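Local coordinates for putative chorismate mutase (Yersinia pestis biovar Microtus str. 91001, PDB 2GBB), which catalyses the Claisen rearrangement of chorismate to prephenate as a secreted enzyme, and may contribute to pathogenicity, at residues L51-E56 / Q110-L115. Residues are numbered along the deposited sequence; the frame is centred on the assembly and turned at random. Where two conformers were deposited one is given.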
ATOM      1  N   LEU A  51      -4.721 -27.146 -20.890  1.00 38.67           N
ATOM      2  CA  LEU A  51      -3.743 -26.703 -21.860  1.00 36.09           C
ATOM      3  C   LEU A  51      -2.496 -27.577 -21.920  1.00 35.42           C
ATOM      4  O   LEU A  51      -1.547 -27.243 -22.634  1.00 35.61           O
ATOM      5  CB  LEU A  51      -3.362 -25.244 -21.577  1.00 35.59           C
ATOM      6  CG  LEU A  51      -4.497 -24.228 -21.649  1.00 33.23           C
ATOM      7  CD1 LEU A  51      -4.058 -22.885 -21.008  1.00 31.09           C
ATOM      8  CD2 LEU A  51      -4.969 -24.024 -23.091  1.00 36.38           C
ATOM      9  N   GLY A  52      -2.497 -28.710 -21.220  1.00 33.07           N
ATOM     10  CA  GLY A  52      -1.340 -29.581 -21.231  1.00 31.71           C
ATOM     11  C   GLY A  52      -0.210 -29.097 -20.322  1.00 30.95           C
ATOM     12  O   GLY A  52       0.926 -29.502 -20.473  1.00 30.19           O
ATOM     13  N   LEU A  53      -0.527 -28.210 -19.375  1.00 30.10           N
ATOM     14  CA  LEU A  53       0.448 -27.731 -18.427  1.00 30.02           C
ATOM     15  C   LEU A  53       0.369 -28.580 -17.175  1.00 30.76           C
ATOM     16  O   LEU A  53      -0.686 -29.116 -16.848  1.00 31.47           O
ATOM     17  CB  LEU A  53       0.239 -26.239 -18.107  1.00 28.73           C
ATOM     18  CG  LEU A  53       0.471 -25.287 -19.314  1.00 30.19           C
ATOM     19  CD1 LEU A  53       0.009 -23.850 -19.053  1.00 27.68           C
ATOM     20  CD2 LEU A  53       1.950 -25.288 -19.774  1.00 25.77           C
ATOM     21  N   ASN A  54       1.499 -28.733 -16.501  1.00 30.85           N
ATOM     22  CA  ASN A  54       1.513 -29.250 -15.148  1.00 31.36           C
ATOM     23  C   ASN A  54       0.859 -28.258 -14.135  1.00 31.02           C
ATOM     24  O   ASN A  54       1.429 -27.208 -13.855  1.00 30.09           O
ATOM     25  CB  ASN A  54       2.963 -29.521 -14.764  1.00 31.99           C
ATOM     26  CG  ASN A  54       3.098 -30.278 -13.465  1.00 35.37           C
ATOM     27  OD1 ASN A  54       2.647 -29.682 -12.388  1.00 37.39           O
ATOM     28  ND2 ASN A  54       3.639 -31.384 -13.433  1.00 33.53           N
ATOM     29  N   GLY A  55      -0.307 -28.629 -13.597  1.00 30.03           N
ATOM     30  CA  GLY A  55      -1.140 -27.790 -12.723  1.00 32.34           C
ATOM     31  C   GLY A  55      -0.431 -27.163 -11.529  1.00 32.23           C
ATOM     32  O   GLY A  55      -0.450 -25.968 -11.358  1.00 31.69           O
ATOM     33  N   GLU A  56       0.242 -27.989 -10.742  1.00 32.12           N
ATOM     34  CA  GLU A  56       1.044 -27.530  -9.604  1.00 32.38           C
ATOM     35  C   GLU A  56       2.245 -26.598 -10.010  1.00 32.01           C
ATOM     36  O   GLU A  56       2.581 -25.644  -9.281  1.00 30.61           O
ATOM     37  CB  GLU A  56       1.554 -28.733  -8.801  0.70 33.00           C
ATOM     38  CG  GLU A  56       1.955 -28.426  -7.372  0.70 37.72           C
ATOM     39  CD  GLU A  56       0.881 -28.797  -6.355  0.70 45.28           C
ATOM     40  OE1 GLU A  56      -0.219 -28.189  -6.395  0.70 45.89           O
ATOM     41  OE2 GLU A  56       1.147 -29.695  -5.504  0.70 48.54           O
ATOM     42  N   GLN A 110      -0.377 -18.907 -23.965  1.00 31.12           N
ATOM     43  CA  GLN A 110       0.865 -18.495 -24.581  1.00 30.17           C
ATOM     44  C   GLN A 110       2.088 -19.246 -24.047  1.00 30.70           C
ATOM     45  O   GLN A 110       3.007 -19.619 -24.818  1.00 30.11           O
ATOM     46  CB  GLN A 110       1.047 -16.989 -24.397  1.00 31.02           C
ATOM     47  CG  GLN A 110       2.160 -16.368 -25.252  1.00 32.53           C
ATOM     48  CD  GLN A 110       2.041 -16.708 -26.736  1.00 36.11           C
ATOM     49  OE1 GLN A 110       0.973 -16.604 -27.323  1.00 38.79           O
ATOM     50  NE2 GLN A 110       3.147 -17.111 -27.337  1.00 36.05           N
ATOM     51  N   ILE A 111       2.147 -19.416 -22.732  1.00 29.68           N
ATOM     52  CA  ILE A 111       3.211 -20.219 -22.122  1.00 30.21           C
ATOM     53  C   ILE A 111       3.225 -21.678 -22.625  1.00 31.26           C
ATOM     54  O   ILE A 111       4.297 -22.226 -22.931  1.00 30.53           O
ATOM     55  CB  ILE A 111       3.137 -20.203 -20.565  1.00 29.72           C
ATOM     56  CG1 ILE A 111       3.640 -18.853 -20.020  1.00 29.03           C
ATOM     57  CG2 ILE A 111       4.003 -21.314 -19.986  1.00 28.25           C
ATOM     58  CD1 ILE A 111       3.340 -18.616 -18.487  1.00 29.68           C
ATOM     59  N   ALA A 112       2.049 -22.298 -22.702  1.00 32.21           N
ATOM     60  CA  ALA A 112       1.937 -23.680 -23.175  1.00 33.85           C
ATOM     61  C   ALA A 112       2.454 -23.765 -24.611  1.00 35.50           C
ATOM     62  O   ALA A 112       3.339 -24.551 -24.903  1.00 35.52           O
ATOM     63  CB  ALA A 112       0.475 -24.173 -23.105  1.00 33.43           C
ATOM     64  N   GLU A 113       1.899 -22.943 -25.502  1.00 36.80           N
ATOM     65  CA  GLU A 113       2.403 -22.836 -26.873  1.00 38.63           C
ATOM     66  C   GLU A 113       3.955 -22.714 -26.907  1.00 38.45           C
ATOM     67  O   GLU A 113       4.655 -23.536 -27.544  1.00 38.57           O
ATOM     68  CB  GLU A 113       1.716 -21.661 -27.590  1.00 39.09           C
ATOM     69  CG  GLU A 113       1.862 -21.649 -29.135  1.00 44.96           C
ATOM     70  CD  GLU A 113       2.860 -20.569 -29.653  1.00 51.76           C
ATOM     71  OE1 GLU A 113       3.977 -20.458 -29.101  1.00 53.08           O
ATOM     72  OE2 GLU A 113       2.523 -19.835 -30.631  1.00 55.87           O
ATOM     73  N   GLU A 114       4.498 -21.725 -26.203  1.00 38.15           N
ATOM     74  CA  GLU A 114       5.934 -21.487 -26.241  1.00 38.52           C
ATOM     75  C   GLU A 114       6.763 -22.665 -25.770  1.00 38.23           C
ATOM     76  O   GLU A 114       7.810 -22.971 -26.334  1.00 37.47           O
ATOM     77  CB  GLU A 114       6.297 -20.226 -25.453  1.00 38.54           C
ATOM     78  CG  GLU A 114       5.705 -18.963 -26.117  1.00 41.72           C
ATOM     79  CD  GLU A 114       6.430 -17.681 -25.751  1.00 45.82           C
ATOM     80  OE1 GLU A 114       7.592 -17.750 -25.285  1.00 48.96           O
ATOM     81  OE2 GLU A 114       5.840 -16.598 -25.929  1.00 47.46           O
ATOM     82  N   LEU A 115       6.309 -23.287 -24.692  1.00 38.51           N
ATOM     83  CA  LEU A 115       6.962 -24.447 -24.096  1.00 39.01           C
ATOM     84  C   LEU A 115       7.010 -25.616 -25.076  1.00 40.10           C
ATOM     85  O   LEU A 115       7.990 -26.381 -25.071  1.00 40.31           O
ATOM     86  CB  LEU A 115       6.206 -24.884 -22.836  1.00 38.64           C
ATOM     87  CG  LEU A 115       6.807 -24.685 -21.439  1.00 38.77           C
ATOM     88  CD1 LEU A 115       7.956 -23.661 -21.323  1.00 36.10           C
ATOM     89  CD2 LEU A 115       5.704 -24.506 -20.377  1.00 37.29           C
TER
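The carbonyl O of Leu51, where the chain leaves helix 34-50, accepts a hydrogen bond from Lys116 NZ and also rests against the methyl of Ala112, its O lying 3.7 Å from Ala112 CB. The rest of the contact is apolar. Leu53 reaches the helix with one branch, its CD2 methyl, which sits 3.8 Å from both CA and CB of Ala112, and meets Leu115 CD2 methyl to methyl at 3.9 Å. Its chi1 of -65° sets CG anti to the carbonyl carbon, carrying the isopropyl end nearer the helix than the initial direction of CB would suggest. The small Ala112 lets the loop come close, with 6.4 Å between Leu53 CA and Ala112 CA. On helix 93-117, Glu114 OE2 is gripped by Gln110 NE2 at 3.1 Å, through the anti lone pair, and by Gln5 N, while OE1 takes Gly4 N; this ties down the chain next to the Cys3-Cys118 disulfide. The C-terminal residues Lys154 and Lys156 bond to the backbone of the loop. Asn54 caps the start of helix 55-82, and the loop turns helix 34-50 back into a hairpin that packs on helix 93-117 in the all-helical AroQ chorismate mutase fold.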